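Local structure of ABC transporter periplasmic-binding protein YtfQ (Mycobacterium smegmatis, 6HBD) at residues Ile102-Ala107 with Thr118-Asp123; Ala23-Glu28 with Ala78-Val83; Thr36-Ser41 with Asn262-Pro267. The protein is a periplasmic sugar-binding protein of a mycobacterial ABC transporter, here holding beta-D-galactofuranose, and probably delivers furanose sugars such as L-arabinofuranose to it. All coordinates share one frame; numbering follows the deposited sequence.

Contact 1. Residues Ile102-Ala107 with Thr118-Asp123; sequences ILTDRA and TFIGAD. With GZL (beta-D-galactofuranose), chain L.
Strand 102-104 and strand 118-121 run parallel, joined by hydrogen bonds from Leu103 to Thr118 and Ile120 and, just past the strand, from Asp105 to Ile120, in the N-terminal lobe of a type I periplasmic binding protein fold. Leu103 gives its N to Thr118 O and takes Ile120 N on its own O. Asp105 N closes the ladder on Ile120 O at 2.7 Å. On the face that carries Leu103, the Phe119 ring turns its edge to the backbone of the turn. With CG anti to the backbone N (chi1 169°), the ring reaches toward the turn at 105-107, CE1 lying 3.3 Å from Arg106 N. Ala107 CB sits over one face of this ring in a CH-pi contact, 4.2 Å from its centroid.

The turn carries the sugar contacts. Asp105 has the left-handed backbone conformation (phi 59°), which swings the chain out of the strand, and its O accepts from the galactofuranose O6 at 2.7 Å. Sugar O5 lies near two acceptors of the same residue, Asp105 OD1 at 2.6 Å and Asp105 O. Arg106, extended from CG to NE, brings NH2 to 2.9 Å from sugar O4.

Farther out, the carboxylate of Asp105 is held by a salt bridge from OD2 to Arg32 NH1. Ala107 N is hydrogen-bonded to Asp158 OD2, and Asp158 binds a zinc ion with Asp162. On the sheet face bearing Ile102, Thr104 and Ile120, helix 266-277 lays Leu269 and Leu272 against these side chains. Beneath that helix Ile120 CD1 touches both Ile102 CG2, at 3.8 Å, and Thr104 CG2, at 3.9 Å.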
loop_
_atom_site.group_PDB
_atom_site.type_symbol
_atom_site.label_atom_id
_atom_site.label_comp_id
_atom_site.label_asym_id
_atom_site.label_seq_id
_atom_site.Cartn_x
_atom_site.Cartn_y
_atom_site.Cartn_z
ATOM N N ILE A 102 -8.127 -12.943 -8.876
ATOM C CA ILE A 102 -8.492 -11.870 -7.932
ATOM C C ILE A 102 -7.229 -11.034 -7.710
ATOM O O ILE A 102 -6.162 -11.583 -7.424
ATOM C CB ILE A 102 -9.097 -12.351 -6.569
ATOM C CG1 ILE A 102 -10.338 -13.248 -6.779
ATOM C CG2 ILE A 102 -9.440 -11.138 -5.677
ATOM C CD1 ILE A 102 -10.815 -14.029 -5.521
ATOM N N LEU A 103 -7.362 -9.707 -7.843
ATOM C CA LEU A 103 -6.255 -8.768 -7.651
ATOM C C LEU A 103 -6.381 -8.200 -6.252
ATOM O O LEU A 103 -7.490 -7.828 -5.864
ATOM C CB LEU A 103 -6.306 -7.652 -8.713
ATOM C CG LEU A 103 -5.528 -7.924 -10.024
ATOM C CD1 LEU A 103 -5.749 -9.347 -10.560
ATOM C CD2 LEU A 103 -5.871 -6.880 -11.064
ATOM N N THR A 104 -5.280 -8.223 -5.457
ATOM C CA THR A 104 -5.291 -7.725 -4.079
ATOM C C THR A 104 -4.233 -6.611 -3.895
ATOM O O THR A 104 -3.089 -6.755 -4.330
ATOM C CB THR A 104 -5.190 -8.872 -3.022
ATOM O OG1 THR A 104 -3.848 -9.083 -2.593
ATOM C CG2 THR A 104 -5.799 -10.164 -3.479
ATOM N N ASP A 105 -4.673 -5.466 -3.326
ATOM C CA ASP A 105 -3.923 -4.264 -2.959
ATOM C C ASP A 105 -3.163 -3.534 -4.098
ATOM O O ASP A 105 -2.610 -2.469 -3.842
ATOM C CB ASP A 105 -2.981 -4.569 -1.790
ATOM C CG ASP A 105 -1.820 -5.502 -2.035
ATOM O OD1 ASP A 105 -0.780 -5.036 -2.563
ATOM O OD2 ASP A 105 -1.923 -6.694 -1.655
ATOM N N ARG A 106 -3.186 -4.056 -5.336
ATOM C CA ARG A 106 -2.582 -3.432 -6.504
ATOM C C ARG A 106 -3.399 -3.820 -7.736
ATOM O O ARG A 106 -3.877 -4.947 -7.826
ATOM C CB ARG A 106 -1.126 -3.883 -6.662
ATOM C CG ARG A 106 -0.145 -2.873 -6.103
ATOM C CD ARG A 106 1.219 -3.448 -5.791
ATOM N NE ARG A 106 1.916 -2.678 -4.765
ATOM C CZ ARG A 106 3.177 -2.877 -4.393
ATOM N NH1 ARG A 106 3.901 -3.835 -4.952
ATOM N NH2 ARG A 106 3.728 -2.108 -3.470
ATOM N N ALA A 107 -3.567 -2.876 -8.670
ATOM C CA ALA A 107 -4.296 -3.084 -9.913
ATOM C C ALA A 107 -3.319 -3.246 -11.098
ATOM O O ALA A 107 -2.099 -3.135 -10.933
ATOM C CB ALA A 107 -5.240 -1.924 -10.154
ATOM N N THR A 118 -12.220 -9.510 -9.639
ATOM C CA THR A 118 -12.379 -8.354 -8.749
ATOM C C THR A 118 -11.045 -7.824 -8.287
ATOM O O THR A 118 -10.038 -8.536 -8.388
ATOM C CB THR A 118 -13.253 -8.740 -7.522
ATOM O OG1 THR A 118 -13.560 -7.571 -6.754
ATOM C CG2 THR A 118 -12.586 -9.766 -6.625
ATOM N N PHE A 119 -11.063 -6.587 -7.715
ATOM C CA PHE A 119 -9.894 -5.934 -7.116
ATOM C C PHE A 119 -10.234 -5.497 -5.672
ATOM O O PHE A 119 -11.134 -4.676 -5.475
ATOM C CB PHE A 119 -9.415 -4.748 -7.973
ATOM C CG PHE A 119 -8.376 -3.841 -7.337
ATOM C CD1 PHE A 119 -7.294 -4.367 -6.654
ATOM C CD2 PHE A 119 -8.462 -2.460 -7.462
ATOM C CE1 PHE A 119 -6.374 -3.525 -6.033
ATOM C CE2 PHE A 119 -7.522 -1.622 -6.855
ATOM C CZ PHE A 119 -6.489 -2.159 -6.146
ATOM N N ILE A 120 -9.476 -6.024 -4.681
ATOM C CA ILE A 120 -9.646 -5.708 -3.260
ATOM C C ILE A 120 -8.496 -4.787 -2.938
ATOM O O ILE A 120 -7.353 -5.222 -3.073
ATOM C CB ILE A 120 -9.598 -6.952 -2.307
ATOM C CG1 ILE A 120 -9.977 -8.279 -3.005
ATOM C CG2 ILE A 120 -10.465 -6.733 -1.036
ATOM C CD1 ILE A 120 -9.448 -9.515 -2.227
ATOM N N GLY A 121 -8.760 -3.538 -2.559
ATOM C CA GLY A 121 -7.677 -2.612 -2.231
ATOM C C GLY A 121 -8.223 -1.312 -1.714
ATOM O O GLY A 121 -9.434 -1.219 -1.548
ATOM N N ALA A 122 -7.373 -0.286 -1.498
ATOM C CA ALA A 122 -7.857 1.003 -0.999
ATOM C C ALA A 122 -7.917 2.037 -2.121
ATOM O O ALA A 122 -7.532 1.717 -3.248
ATOM C CB ALA A 122 -6.953 1.481 0.117
ATOM N N ASP A 123 -8.436 3.254 -1.837
ATOM C CA ASP A 123 -8.454 4.350 -2.811
ATOM C C ASP A 123 -7.189 5.148 -2.529
ATOM O O ASP A 123 -7.194 6.118 -1.740
ATOM C CB ASP A 123 -9.720 5.239 -2.709
ATOM C CG ASP A 123 -9.805 6.417 -3.695
ATOM O OD1 ASP A 123 -8.969 6.478 -4.642
ATOM O OD2 ASP A 123 -10.699 7.277 -3.518
HETATM C C6 GZL L . -1.107 -0.808 -0.956
HETATM C C5 GZL L . 0.006 -1.829 -1.059
HETATM C C4 GZL L . 1.375 -1.209 -0.836
HETATM C C3 GZL L . 1.580 -0.560 0.528
HETATM C C2 GZL L . 3.090 -0.624 0.658
HETATM O O6 GZL L . -2.343 -1.394 -1.345
HETATM O O5 GZL L . -0.051 -2.529 -2.305
HETATM O O4 GZL L . 2.381 -2.245 -0.875
HETATM O O3 GZL L . 1.130 0.780 0.631
HETATM C C1 GZL L . 3.366 -2.026 0.144
HETATM O O2 GZL L . 3.572 -0.476 1.985
HETATM O O1 GZL L . 4.642 -1.908 -0.375
#

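Contact 2. Residues Ala23-Glu28 with Ala78-Val83; sequences AQVGAE and AFSPVV. With GZL (beta-D-galactofuranose), chain L.
Gln24 OE1, whose nearest approach to the facing segment is Ser80 CB, takes two N-H donors. Val25 N donates to it at 3.0 Å, in the carbonyl plane and on a lone pair, and Arg32 NE adds a weak bond. A bend at chi2 (-58°) folds the Gln24 chain back to reach its neighbour's N-H. Between the two segments one backbone bond, Ala23 N to Ala78 O at 3.0 Å, joins the strands, and Ala78 bonds Gly21 as the next rung. Beyond it Ala23 CB and Phe79 CB lie 3.7 Å apart on the same sheet face.

Past the strand ends Val25 sends its two branches to different residues of the facing loop: CG2 presses on Ser80 OG at 3.2 Å, while CG1 meets Val82 CG2 at 4.1 Å. The hydroxyl of Ser80 finds its polar partner in Asp105 OD1, which is consistent with a second-shell role in placing Asp105 of the sugar pocket. Farther along, a bond from galactofuranose O1 to Glu28 OE1 is doubtful.

In the fold, strands 19-24 and 76-79 are adjacent and parallel, 19-24 lying between 49-54 and 76-79, with helix 59-72 packed on the Phe79 face and helix 30-46 against Gln24.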
loop_
_atom_site.group_PDB
_atom_site.type_symbol
_atom_site.label_atom_id
_atom_site.label_comp_id
_atom_site.label_asym_id
_atom_site.label_seq_id
_atom_site.Cartn_x
_atom_site.Cartn_y
_atom_site.Cartn_z
ATOM N N ALA A 23 0.382 -15.244 -5.234
ATOM C CA ALA A 23 1.717 -14.796 -5.637
ATOM C C ALA A 23 2.037 -13.407 -5.047
ATOM O O ALA A 23 1.685 -12.371 -5.625
ATOM C CB ALA A 23 1.848 -14.800 -7.151
ATOM N N GLN A 24 2.691 -13.400 -3.870
ATOM C CA GLN A 24 3.048 -12.158 -3.177
ATOM C C GLN A 24 4.161 -11.427 -3.884
ATOM O O GLN A 24 4.987 -12.045 -4.565
ATOM C CB GLN A 24 3.484 -12.405 -1.699
ATOM C CG GLN A 24 2.471 -12.040 -0.608
ATOM C CD GLN A 24 1.978 -10.607 -0.543
ATOM O OE1 GLN A 24 2.156 -9.791 -1.447
ATOM N NE2 GLN A 24 1.318 -10.277 0.559
ATOM N N VAL A 25 4.178 -10.099 -3.677
ATOM C CA VAL A 25 5.188 -9.196 -4.205
ATOM C C VAL A 25 6.549 -9.621 -3.608
ATOM O O VAL A 25 7.406 -10.136 -4.321
ATOM C CB VAL A 25 4.856 -7.724 -3.844
ATOM C CG1 VAL A 25 6.029 -6.814 -4.163
ATOM C CG2 VAL A 25 3.600 -7.241 -4.543
ATOM N N GLY A 26 6.692 -9.433 -2.297
ATOM C CA GLY A 26 7.894 -9.740 -1.526
ATOM C C GLY A 26 7.640 -9.371 -0.080
ATOM O O GLY A 26 6.494 -9.493 0.355
ATOM N N ALA A 27 8.683 -9.016 0.702
ATOM C CA ALA A 27 8.518 -8.531 2.070
ATOM C C ALA A 27 9.202 -7.170 2.240
ATOM O O ALA A 27 9.905 -6.937 3.227
ATOM C CB ALA A 27 9.088 -9.534 3.049
ATOM N N GLU A 28 9.008 -6.281 1.257
ATOM C CA GLU A 28 9.607 -4.937 1.244
ATOM C C GLU A 28 9.169 -3.977 2.414
ATOM O O GLU A 28 9.905 -3.032 2.679
ATOM C CB GLU A 28 9.383 -4.244 -0.136
ATOM C CG GLU A 28 7.987 -3.698 -0.438
ATOM C CD GLU A 28 6.881 -4.719 -0.579
ATOM O OE1 GLU A 28 5.700 -4.319 -0.469
ATOM O OE2 GLU A 28 7.187 -5.917 -0.790
ATOM N N ALA A 78 -4.697 -15.677 -7.119
ATOM C CA ALA A 78 -4.741 -14.302 -6.656
ATOM C C ALA A 78 -3.325 -13.829 -6.479
ATOM O O ALA A 78 -2.437 -14.639 -6.219
ATOM C CB ALA A 78 -5.508 -14.210 -5.353
ATOM N N PHE A 79 -3.092 -12.534 -6.698
ATOM C CA PHE A 79 -1.758 -11.957 -6.566
ATOM C C PHE A 79 -1.854 -10.458 -6.390
ATOM O O PHE A 79 -2.937 -9.885 -6.527
ATOM C CB PHE A 79 -0.880 -12.311 -7.790
ATOM C CG PHE A 79 -1.235 -11.641 -9.098
ATOM C CD1 PHE A 79 -2.347 -12.042 -9.824
ATOM C CD2 PHE A 79 -0.435 -10.636 -9.622
ATOM C CE1 PHE A 79 -2.693 -11.399 -11.007
ATOM C CE2 PHE A 79 -0.782 -9.995 -10.809
ATOM C CZ PHE A 79 -1.907 -10.385 -11.495
ATOM N N SER A 80 -0.718 -9.829 -6.080
ATOM C CA SER A 80 -0.618 -8.389 -5.916
ATOM C C SER A 80 0.282 -7.885 -7.048
ATOM O O SER A 80 1.503 -7.987 -6.931
ATOM C CB SER A 80 -0.041 -8.050 -4.554
ATOM O OG SER A 80 0.449 -6.723 -4.532
ATOM N N PRO A 81 -0.292 -7.399 -8.179
ATOM C CA PRO A 81 0.554 -6.939 -9.297
ATOM C C PRO A 81 1.610 -5.905 -8.896
ATOM O O PRO A 81 1.288 -4.727 -8.715
ATOM C CB PRO A 81 -0.449 -6.388 -10.327
ATOM C CG PRO A 81 -1.779 -6.698 -9.832
ATOM C CD PRO A 81 -1.731 -7.227 -8.457
ATOM N N VAL A 82 2.870 -6.361 -8.728
ATOM C CA VAL A 82 3.983 -5.489 -8.331
ATOM C C VAL A 82 3.955 -4.138 -9.075
ATOM O O VAL A 82 4.032 -3.082 -8.426
ATOM C CB VAL A 82 5.371 -6.181 -8.407
ATOM C CG1 VAL A 82 5.681 -6.726 -9.794
ATOM C CG2 VAL A 82 6.476 -5.238 -7.945
ATOM N N VAL A 83 3.801 -4.186 -10.426
ATOM C CA VAL A 83 3.672 -3.013 -11.308
ATOM C C VAL A 83 2.454 -3.215 -12.211
ATOM O O VAL A 83 2.019 -4.352 -12.430
ATOM C CB VAL A 83 4.953 -2.656 -12.106
ATOM C CG1 VAL A 83 6.075 -2.198 -11.179
ATOM C CG2 VAL A 83 5.411 -3.815 -12.979
HETATM C C6 GZL L . -1.107 -0.808 -0.956
HETATM C C5 GZL L . 0.006 -1.829 -1.059
HETATM C C4 GZL L . 1.375 -1.209 -0.836
HETATM C C3 GZL L . 1.580 -0.560 0.528
HETATM C C2 GZL L . 3.090 -0.624 0.658
HETATM O O6 GZL L . -2.343 -1.394 -1.345
HETATM O O5 GZL L . -0.051 -2.529 -2.305
HETATM O O4 GZL L . 2.381 -2.245 -0.875
HETATM O O3 GZL L . 1.130 0.780 0.631
HETATM C C1 GZL L . 3.366 -2.026 0.144
HETATM O O2 GZL L . 3.572 -0.476 1.985
HETATM O O1 GZL L . 4.642 -1.908 -0.375
#

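Contact 3. Residues Thr36-Ser41 with Asn262-Pro267; sequences TESIKS and NPLLGP. With ZN (zinc ion), chain J.
Ser38 of helix 30-46 meets Gly266, in the chain that leads into helix 266-277, within the type I periplasmic binding protein fold. The contact lies where the chain, having left strand 257-260 of the C-terminal lobe, returns to pack on the N-terminal one.

The polar interactions centre on the serine hydroxyl. A chi1 of 179° turns the Ser38 hydroxyl away from its own N and out to the facing chain, where OG receives Gly266 N at 2.9 Å, a weak bond because it is bent to 129°. The two backbones also come close. Gly266 CA makes a CA-H...O contact of 3.4 Å with Ser38 O and lies 3.9 Å from Ile39 CA, an approach made possible by the lack of a side chain at Gly266.

Van der Waals contacts add to this. Leu264 brings CD2 to 4.1 Å from Ser38 CB, and Pro267 CD comes within 3.8 Å of Ser38 OG. Leu264 also packs on Gln306 and Leu309 of helix 305-313, so it touches both that helix and helix 30-46.

Turns shape the incoming chain. Asn262 OD1 accepts Leu264 N at 3.0 Å in its carbonyl plane, forming an Asx turn, and Leu265 N bonds to Pro263 O at 2.9 Å in an inverse gamma turn centred on Leu264. Pro263 O additionally takes Asn35 ND2 from helix 30-46, a second polar tie to the same helix. The Asn262 amide is held from its other end as well, ND2 being hydrogen-bonded to Leu309 O of helix 305-313.

Metal binding occurs away from the interface: Glu37, its chain bent at chi2, coordinates a zinc ion through OE2 at 1.9 Å.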
loop_
_atom_site.group_PDB
_atom_site.type_symbol
_atom_site.label_atom_id
_atom_site.label_comp_id
_atom_site.label_asym_id
_atom_site.label_seq_id
_atom_site.Cartn_x
_atom_site.Cartn_y
_atom_site.Cartn_z
ATOM N N THR A 36 1.028 -10.684 4.328
ATOM C CA THR A 36 1.403 -12.090 4.174
ATOM C C THR A 36 0.847 -12.908 5.327
ATOM O O THR A 36 0.293 -13.977 5.081
ATOM C CB THR A 36 2.909 -12.251 4.090
ATOM O OG1 THR A 36 3.389 -11.585 2.931
ATOM C CG2 THR A 36 3.333 -13.705 4.063
ATOM N N GLU A 37 0.950 -12.405 6.572
ATOM C CA GLU A 37 0.413 -13.128 7.733
ATOM C C GLU A 37 -1.118 -13.231 7.625
ATOM O O GLU A 37 -1.673 -14.308 7.856
ATOM C CB GLU A 37 0.837 -12.458 9.061
ATOM C CG GLU A 37 1.118 -13.437 10.199
ATOM C CD GLU A 37 -0.073 -14.087 10.890
ATOM O OE1 GLU A 37 -0.918 -13.357 11.460
ATOM O OE2 GLU A 37 -0.134 -15.339 10.899
ATOM N N SER A 38 -1.793 -12.119 7.236
ATOM C CA SER A 38 -3.255 -12.116 7.079
ATOM C C SER A 38 -3.703 -13.155 6.047
ATOM O O SER A 38 -4.659 -13.875 6.299
ATOM C CB SER A 38 -3.769 -10.733 6.687
ATOM O OG SER A 38 -5.178 -10.762 6.510
ATOM N N ILE A 39 -2.995 -13.265 4.912
ATOM C CA ILE A 39 -3.374 -14.233 3.870
ATOM C C ILE A 39 -3.136 -15.670 4.337
ATOM O O ILE A 39 -3.999 -16.511 4.123
ATOM C CB ILE A 39 -2.704 -13.920 2.496
ATOM C CG1 ILE A 39 -3.183 -12.544 1.955
ATOM C CG2 ILE A 39 -3.042 -15.025 1.480
ATOM C CD1 ILE A 39 -2.220 -11.857 1.038
ATOM N N LYS A 40 -1.994 -15.945 4.987
ATOM C CA LYS A 40 -1.681 -17.287 5.481
ATOM C C LYS A 40 -2.657 -17.708 6.601
ATOM O O LYS A 40 -3.293 -18.768 6.514
ATOM C CB LYS A 40 -0.227 -17.349 5.966
ATOM C CG LYS A 40 0.771 -17.281 4.815
ATOM C CD LYS A 40 2.231 -17.150 5.246
ATOM C CE LYS A 40 3.145 -17.491 4.099
ATOM N NZ LYS A 40 4.567 -17.170 4.371
ATOM N N SER A 41 -2.817 -16.847 7.616
ATOM C CA SER A 41 -3.721 -17.113 8.736
ATOM C C SER A 41 -5.170 -17.305 8.285
ATOM O O SER A 41 -5.805 -18.260 8.720
ATOM C CB SER A 41 -3.639 -15.992 9.768
ATOM O OG SER A 41 -4.055 -14.749 9.229
ATOM N N ASN A 262 -5.270 -0.573 5.081
ATOM C CA ASN A 262 -5.495 -1.801 5.831
ATOM C C ASN A 262 -4.905 -3.080 5.189
ATOM O O ASN A 262 -5.386 -3.524 4.144
ATOM C CB ASN A 262 -6.995 -1.928 6.050
ATOM C CG ASN A 262 -7.409 -2.856 7.158
ATOM O OD1 ASN A 262 -6.878 -3.983 7.288
ATOM N ND2 ASN A 262 -8.419 -2.408 7.934
ATOM N N PRO A 263 -3.925 -3.737 5.842
ATOM C CA PRO A 263 -3.352 -4.964 5.264
ATOM C C PRO A 263 -4.137 -6.239 5.465
ATOM O O PRO A 263 -3.813 -7.220 4.803
ATOM C CB PRO A 263 -2.005 -5.087 5.994
ATOM C CG PRO A 263 -2.249 -4.494 7.297
ATOM C CD PRO A 263 -3.252 -3.390 7.109
ATOM N N LEU A 264 -5.153 -6.257 6.342
ATOM C CA LEU A 264 -5.843 -7.491 6.727
ATOM C C LEU A 264 -6.955 -7.950 5.744
ATOM O O LEU A 264 -8.140 -8.106 6.097
ATOM C CB LEU A 264 -6.368 -7.343 8.166
ATOM C CG LEU A 264 -5.373 -6.757 9.220
ATOM C CD1 LEU A 264 -5.949 -6.790 10.618
ATOM C CD2 LEU A 264 -4.072 -7.481 9.223
ATOM N N LEU A 265 -6.512 -8.281 4.520
ATOM C CA LEU A 265 -7.376 -8.750 3.415
ATOM C C LEU A 265 -7.669 -10.249 3.484
ATOM O O LEU A 265 -8.663 -10.697 2.903
ATOM C CB LEU A 265 -6.704 -8.467 2.053
ATOM C CG LEU A 265 -6.805 -7.055 1.492
ATOM C CD1 LEU A 265 -6.652 -5.987 2.543
ATOM C CD2 LEU A 265 -5.766 -6.843 0.442
ATOM N N GLY A 266 -6.764 -11.017 4.100
ATOM C CA GLY A 266 -6.880 -12.468 4.209
ATOM C C GLY A 266 -8.297 -13.004 4.235
ATOM O O GLY A 266 -8.687 -13.732 3.332
ATOM N N PRO A 267 -9.103 -12.628 5.251
ATOM C CA PRO A 267 -10.481 -13.137 5.338
ATOM C C PRO A 267 -11.368 -12.910 4.121
ATOM O O PRO A 267 -11.982 -13.889 3.672
ATOM C CB PRO A 267 -11.028 -12.419 6.570
ATOM C CG PRO A 267 -9.841 -12.138 7.384
ATOM C CD PRO A 267 -8.787 -11.779 6.415
HETATM ZN ZN ZN J . 0.618 -16.904 11.594
#

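From the N terminus, strand 19-24 opens contact 2, which closes at 78-83 after a 49-residue loop. Within that loop, helix 30-46 opens contact 3, and this does not close until 262-267, after the chain has visited the C-terminal lobe and come back. Contacts 2 and 3 therefore cross. Contact 1, which pairs parallel strands across a ten-residue loop, follows contact 2 in series and is nested inside contact 3. Contacts 1 and 2 join neighbouring strands of one sheet, bonded to each other through Thr104 N and Phe79 O, and both reach the sugar. Contact 3 ties helix 30-46 to the chain leading into helix 266-277, with Leu265 resting against contact 1 and Thr36 against Gln24 of contact 2.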